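Local coordinates for protein beta-agarase B (Zobellia galactanivorans, PDB 4ATF) that hydrolyses the beta-1,4-galactosidic linkages of agarose at random positions and with retention of anomeric configuration, giving mainly the tetramer, at residues Y40-A44 with D45-S49; K118-N121 with S122-S126; S272-Q275 with S276-Y279. The protein carries 1 engineered substitution. All blocks are in the same frame, centred on the assembly; numbering follows the deposited sequence.

Interaction 1: Y40-A44 with D45-S49; sequences YEAPA and DNKGS
Two hydrogen bonds tie the segment Y40-A44 to D45-S49, both accepted by backbone carbonyls. N46 N donates to P43 O over 3.1 Å, coming from above the carbonyl plane, and closes a type I beta turn with A44 and D45 in its middle. The second bond comes from a side chain: K47 NZ reaches A44 O at 3.1 Å, tilted 15° from the carbonyl plane. K47 starts out away from the other segment, but bends at chi2 (-68°) and chi4 (-58°) bring its amine back over the turn. A long flexible chain is needed for this, and the ammonium also makes a salt bridge with D57 and a hydrogen bond to S76 O.

The rest is packing and one CH...O contact, from K47 CA to P43 O at 3.5 Å. A42 CB lies 3.2 Å from K47 O and 4.1 Å from K47 CD, a methyl small enough to sit against the lysine chain and the ring of F51, which itself makes a cation-pi contact with K47. P43 CD rests 3.2 Å from N46 O.

The whole is a type I turn in the loop that leads from strand 27-31 to helix 49-54, where G48 takes the N-cap position.

Interaction 2: K118-N121 with S122-S126; sequences KVMN and STLAS
A serine hydroxyl does the work of a backbone carbonyl here: M120 N donates to S126 OG at 3.1 Å, almost straight at 169°, joining the loop's ends. S126 holds its hydroxyl beside its own backbone N (chi1 -62°), which directs OG at the amide of M120. Serine fits because its oxygen is on a short stem in a buried place, with V119 CG1 3.9 Å away and F294 touching its side chain.

M120 fills the inside of the bend. Its CG lies 3.5 Å from S126 OG, and the chain runs extended before turning at chi3 (-67°), which carries CE to 3.6 Å from L124 CB. The two side chains cross at a slant. An unbranched, flexible methionine can follow such a curve, and F294 packs on it.

The backbone turns sharply at N121, the centre of an inverse gamma turn closed by a weak bond from S122 N to M120 O. S122 OG accepts from L124 N at 3.1 Å and is hydrogen-bonded to N292 OD1.

An inverse gamma turn followed by an ST turn connects strands 111-118 and 125-132 of the GH16 beta-sandwich, where A125 packs on D143, engineered at the probable proton-donor position.

Interaction 3: S272-Q275 with S276-Y279; sequences SGLQ and SNTY
The carbonyl of L274 accepts two hydrogen bonds from the segment S276-Y279. N277 N lies 3.1 Å from L274 O and T278 OG1 lies 2.9 Å from it, and the two donors approach from opposite faces of the carbonyl plane. The threonine hydroxyl is put there by a chi1 of -60°, which sets OG1 beside its own backbone N. A further backbone bond, T278 N to Q275 O at 2.9 Å, completes a short helical wind through Q275 and S276.

A side-chain pair ties S272 to N277. S272 OG donates to N277 OD1 at 2.9 Å, in the carbonyl plane and on a lone pair, with a C=O...donor angle of 122°. Asparagine suits the place because its side chain (chi1 -66°) holds a carbonyl oxygen beside S272 OG, ready to take the hydroxyl proton. While that proton goes to the amide, the hydroxyl oxygen also accepts a weak bond from L274 N.

Packing is light. L274 and N277 run alongside each other, with L274 CD1 3.8 Å from N277 OD1. Q275 NE2 lies 3.9 Å from T278 CB, while its hydrogen bond goes to S152 O.

Every bond across this turn is between neutral groups, so its shape should depend little on pH; L274 O and S272 OG each join two groups, ahead of Y279, a residue of the glycan pocket.

The three contacts follow one another along the chain within the GH16 domain, but only two of them meet. Interactions 2 and 3 have centres about 19 Å apart and touch where T123 CB packs 3.8 Å from Y279 C; P281, just beyond, also lies against T123 and L124. Both belong to the surroundings of the bound agaro-oligosaccharide. In interaction 2 the A125 side chain is about 4 Å from those of D143, the probable proton donor, altered in this structure, and substrate-binding E262. In interaction 3 the side chain of N277 is about 5 Å from a bound GAL (beta-D-galactopyranose). Interaction 1 stands apart, its centre about 23 Å from that of interaction 2 and about 39 Å from that of interaction 3.

Interaction 1: Y40-A44 with D45-S49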
loop_
_atom_site.group_PDB
_atom_site.type_symbol
_atom_site.label_atom_id
_atom_site.label_comp_id
_atom_site.label_asym_id
_atom_site.label_seq_id
_atom_site.Cartn_x
_atom_site.Cartn_y
_atom_site.Cartn_z
ATOM N N TYR A 40 -19.374 -6.820 -7.227
ATOM C CA TYR A 40 -20.108 -8.030 -6.798
ATOM C C TYR A 40 -20.213 -7.982 -5.292
ATOM O O TYR A 40 -19.483 -7.196 -4.662
ATOM C CB TYR A 40 -19.300 -9.283 -7.215
ATOM C CG TYR A 40 -17.827 -9.179 -6.890
ATOM C CD1 TYR A 40 -16.931 -8.629 -7.808
ATOM C CD2 TYR A 40 -17.325 -9.612 -5.645
ATOM C CE1 TYR A 40 -15.516 -8.549 -7.510
ATOM C CE2 TYR A 40 -15.947 -9.501 -5.317
ATOM C CZ TYR A 40 -15.052 -8.950 -6.262
ATOM O OH TYR A 40 -13.704 -8.870 -5.959
ATOM N N GLU A 41 -21.003 -8.869 -4.692
ATOM C CA GLU A 41 -21.097 -8.922 -3.237
ATOM C C GLU A 41 -20.215 -10.054 -2.693
ATOM O O GLU A 41 -20.409 -11.170 -3.086
ATOM C CB GLU A 41 -22.575 -9.139 -2.798
ATOM C CG GLU A 41 -23.507 -7.946 -3.161
ATOM C CD GLU A 41 -23.261 -6.694 -2.257
ATOM O OE1 GLU A 41 -23.190 -6.823 -0.989
ATOM O OE2 GLU A 41 -23.150 -5.583 -2.836
ATOM N N ALA A 42 -19.322 -9.809 -1.751
ATOM C CA ALA A 42 -18.530 -10.908 -1.200
ATOM C C ALA A 42 -18.611 -10.824 0.324
ATOM O O ALA A 42 -17.912 -9.988 0.940
ATOM C CB ALA A 42 -17.067 -10.807 -1.663
ATOM N N PRO A 43 -19.481 -11.649 0.942
ATOM C CA PRO A 43 -19.622 -11.633 2.432
ATOM C C PRO A 43 -18.262 -11.880 3.127
ATOM O O PRO A 43 -17.465 -12.678 2.632
ATOM C CB PRO A 43 -20.615 -12.782 2.714
ATOM C CG PRO A 43 -21.363 -12.937 1.406
ATOM C CD PRO A 43 -20.359 -12.655 0.317
ATOM N N ALA A 44 -18.014 -11.180 4.239
ATOM C CA ALA A 44 -16.738 -11.255 4.984
ATOM C C ALA A 44 -16.277 -12.696 5.277
ATOM O O ALA A 44 -15.118 -13.035 5.041
ATOM C CB ALA A 44 -16.829 -10.429 6.311
ATOM N N ASP A 45 -17.193 -13.530 5.772
ATOM C CA ASP A 45 -16.835 -14.886 6.175
ATOM C C ASP A 45 -17.110 -15.967 5.089
ATOM O O ASP A 45 -16.993 -17.187 5.324
ATOM C CB ASP A 45 -17.512 -15.215 7.489
ATOM C CG ASP A 45 -19.039 -15.278 7.366
ATOM O OD1 ASP A 45 -19.605 -14.788 6.353
ATOM O OD2 ASP A 45 -19.654 -15.800 8.314
ATOM N N ASN A 46 -17.478 -15.521 3.895
ATOM C CA ASN A 46 -17.812 -16.475 2.827
ATOM C C ASN A 46 -17.711 -15.726 1.520
ATOM O O ASN A 46 -18.703 -15.308 0.954
ATOM C CB ASN A 46 -19.198 -17.084 3.069
ATOM C CG ASN A 46 -19.521 -18.179 2.075
ATOM O OD1 ASN A 46 -20.668 -18.531 1.902
ATOM N ND2 ASN A 46 -18.505 -18.697 1.398
ATOM N N LYS A 47 -16.464 -15.515 1.072
ATOM C CA LYS A 47 -16.205 -14.567 0.002
ATOM C C LYS A 47 -16.862 -14.877 -1.332
ATOM O O LYS A 47 -17.228 -13.939 -2.040
ATOM C CB LYS A 47 -14.734 -14.401 -0.229
ATOM C CG LYS A 47 -14.001 -13.725 0.930
ATOM C CD LYS A 47 -14.414 -12.221 1.097
ATOM C CE LYS A 47 -13.342 -11.392 1.775
ATOM N NZ LYS A 47 -12.909 -11.851 3.154
ATOM N N GLY A 48 -16.887 -16.153 -1.736
ATOM C CA GLY A 48 -17.519 -16.559 -3.002
ATOM C C GLY A 48 -16.536 -16.527 -4.166
ATOM O O GLY A 48 -15.426 -15.981 -4.016
ATOM N N SER A 49 -16.944 -17.087 -5.311
ATOM C CA SER A 49 -16.046 -17.325 -6.451
ATOM C C SER A 49 -15.572 -16.079 -7.182
ATOM O O SER A 49 -14.452 -16.066 -7.735
ATOM C CB SER A 49 -16.636 -18.300 -7.483
ATOM O OG SER A 49 -17.869 -17.853 -7.994
#

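Interaction 2: K118-N121 with S122-S126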
loop_
_atom_site.group_PDB
_atom_site.type_symbol
_atom_site.label_atom_id
_atom_site.label_comp_id
_atom_site.label_asym_id
_atom_site.label_seq_id
_atom_site.Cartn_x
_atom_site.Cartn_y
_atom_site.Cartn_z
ATOM N N LYS A 118 -10.333 5.565 -0.500
ATOM C CA LYS A 118 -10.609 6.584 0.518
ATOM C C LYS A 118 -9.891 6.242 1.829
ATOM O O LYS A 118 -10.281 5.321 2.563
ATOM C CB LYS A 118 -12.127 6.731 0.719
ATOM C CG LYS A 118 -12.556 7.853 1.656
ATOM C CD LYS A 118 -14.116 7.880 1.707
ATOM C CE LYS A 118 -14.534 8.530 2.960
ATOM N NZ LYS A 118 -14.768 9.868 2.492
ATOM N N VAL A 119 -8.831 6.996 2.103
ATOM C CA VAL A 119 -7.966 6.785 3.301
ATOM C C VAL A 119 -8.877 6.856 4.548
ATOM O O VAL A 119 -9.790 7.740 4.608
ATOM C CB VAL A 119 -6.871 7.909 3.348
ATOM C CG1 VAL A 119 -6.024 7.863 4.669
ATOM C CG2 VAL A 119 -5.950 7.762 2.091
ATOM N N MET A 120 -8.680 5.962 5.523
ATOM C CA MET A 120 -9.471 6.000 6.765
ATOM C C MET A 120 -9.250 7.237 7.646
ATOM O O MET A 120 -8.123 7.737 7.746
ATOM C CB MET A 120 -9.102 4.807 7.656
ATOM C CG MET A 120 -9.368 3.473 6.995
ATOM S SD MET A 120 -9.131 2.081 8.183
ATOM C CE MET A 120 -7.318 2.215 8.439
ATOM N N ASN A 121 -10.294 7.651 8.376
ATOM C CA ASN A 121 -10.149 8.638 9.437
ATOM C C ASN A 121 -9.707 7.893 10.720
ATOM O O ASN A 121 -10.447 7.846 11.706
ATOM C CB ASN A 121 -11.500 9.335 9.660
ATOM C CG ASN A 121 -11.395 10.519 10.626
ATOM O OD1 ASN A 121 -10.302 10.924 11.046
ATOM N ND2 ASN A 121 -12.544 11.046 11.011
ATOM N N SER A 122 -8.516 7.279 10.657
ATOM C CA SER A 122 -7.937 6.481 11.724
ATOM C C SER A 122 -6.406 6.663 11.830
ATOM O O SER A 122 -5.710 7.098 10.834
ATOM C CB SER A 122 -8.212 5.001 11.349
ATOM O OG SER A 122 -7.696 4.088 12.341
ATOM N N THR A 123 -5.828 6.263 12.986
ATOM C CA THR A 123 -4.365 6.326 13.108
ATOM C C THR A 123 -3.763 5.106 12.482
ATOM O O THR A 123 -2.544 5.077 12.245
ATOM C CB THR A 123 -3.886 6.388 14.626
ATOM O OG1 THR A 123 -4.580 5.384 15.385
ATOM C CG2 THR A 123 -4.218 7.787 15.219
ATOM N N LEU A 124 -4.602 4.140 12.124
ATOM C CA LEU A 124 -4.085 2.952 11.411
ATOM C C LEU A 124 -3.703 3.310 9.990
ATOM O O LEU A 124 -4.269 4.263 9.441
ATOM C CB LEU A 124 -5.191 1.895 11.294
ATOM C CG LEU A 124 -5.610 1.248 12.628
ATOM C CD1 LEU A 124 -6.750 0.239 12.239
ATOM C CD2 LEU A 124 -4.502 0.589 13.367
ATOM N N ALA A 125 -2.742 2.588 9.408
ATOM C CA ALA A 125 -2.365 2.783 7.987
ATOM C C ALA A 125 -3.404 2.245 7.027
ATOM O O ALA A 125 -3.985 1.189 7.306
ATOM C CB ALA A 125 -0.949 2.123 7.665
ATOM N N SER A 126 -3.649 2.968 5.930
ATOM C CA SER A 126 -4.455 2.522 4.767
ATOM C C SER A 126 -3.482 2.249 3.635
ATOM O O SER A 126 -2.782 3.165 3.225
ATOM C CB SER A 126 -5.389 3.661 4.345
ATOM O OG SER A 126 -6.296 3.996 5.386
#

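Interaction 3: S272-Q275 with S276-Y279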
loop_
_atom_site.group_PDB
_atom_site.type_symbol
_atom_site.label_atom_id
_atom_site.label_comp_id
_atom_site.label_asym_id
_atom_site.label_seq_id
_atom_site.Cartn_x
_atom_site.Cartn_y
_atom_site.Cartn_z
ATOM N N SER A 272 10.600 6.757 21.245
ATOM C CA SER A 272 10.744 7.700 22.355
ATOM C C SER A 272 10.147 7.150 23.647
ATOM O O SER A 272 10.435 7.663 24.739
ATOM C CB SER A 272 10.103 9.054 22.004
ATOM O OG SER A 272 8.733 8.886 21.651
ATOM N N GLY A 273 9.270 6.149 23.545
ATOM C CA GLY A 273 8.540 5.705 24.752
ATOM C C GLY A 273 7.513 6.723 25.258
ATOM O O GLY A 273 6.963 6.577 26.354
ATOM N N LEU A 274 7.281 7.778 24.476
ATOM C CA LEU A 274 6.410 8.904 24.929
ATOM C C LEU A 274 4.985 8.680 24.480
ATOM O O LEU A 274 4.754 8.385 23.283
ATOM C CB LEU A 274 6.906 10.228 24.323
ATOM C CG LEU A 274 8.180 10.777 24.971
ATOM C CD1 LEU A 274 8.688 12.007 24.225
ATOM C CD2 LEU A 274 7.954 11.087 26.491
ATOM N N GLN A 275 4.037 8.799 25.396
ATOM C CA GLN A 275 2.598 8.760 25.033
ATOM C C GLN A 275 2.283 9.746 23.892
ATOM O O GLN A 275 1.480 9.454 22.980
ATOM C CB GLN A 275 1.668 9.051 26.242
ATOM C CG GLN A 275 0.184 8.549 26.067
ATOM C CD GLN A 275 0.030 7.062 25.635
ATOM O OE1 GLN A 275 0.709 6.205 26.181
ATOM N NE2 GLN A 275 -0.875 6.759 24.658
ATOM N N SER A 276 2.947 10.891 23.904
ATOM C CA SER A 276 2.645 11.943 22.974
ATOM C C SER A 276 3.053 11.648 21.525
ATOM O O SER A 276 2.661 12.396 20.630
ATOM C CB SER A 276 3.294 13.258 23.499
ATOM O OG SER A 276 4.604 13.318 22.967
ATOM N N ASN A 277 3.832 10.581 21.272
ATOM C CA ASN A 277 4.220 10.186 19.913
ATOM C C ASN A 277 3.594 8.803 19.633
ATOM O O ASN A 277 4.043 8.093 18.709
ATOM C CB ASN A 277 5.767 10.000 19.738
ATOM C CG ASN A 277 6.554 11.283 19.898
ATOM O OD1 ASN A 277 7.544 11.309 20.622
ATOM N ND2 ASN A 277 6.120 12.349 19.238
ATOM N N THR A 278 2.613 8.414 20.469
ATOM C CA THR A 278 1.962 7.086 20.347
ATOM C C THR A 278 0.634 7.218 19.622
ATOM O O THR A 278 -0.299 7.864 20.125
ATOM C CB THR A 278 1.747 6.441 21.735
ATOM O OG1 THR A 278 3.024 6.291 22.339
ATOM C CG2 THR A 278 1.117 5.071 21.603
ATOM N N TYR A 279 0.592 6.689 18.416
ATOM C CA TYR A 279 -0.597 6.886 17.503
ATOM C C TYR A 279 -1.213 5.533 17.150
ATOM O O TYR A 279 -0.790 4.858 16.185
ATOM C CB TYR A 279 -0.189 7.576 16.205
ATOM C CG TYR A 279 0.532 8.908 16.397
ATOM C CD1 TYR A 279 -0.190 10.057 16.795
ATOM C CD2 TYR A 279 1.913 9.045 16.123
ATOM C CE1 TYR A 279 0.435 11.297 16.952
ATOM C CE2 TYR A 279 2.566 10.303 16.270
ATOM C CZ TYR A 279 1.798 11.422 16.684
ATOM O OH TYR A 279 2.351 12.699 16.859
#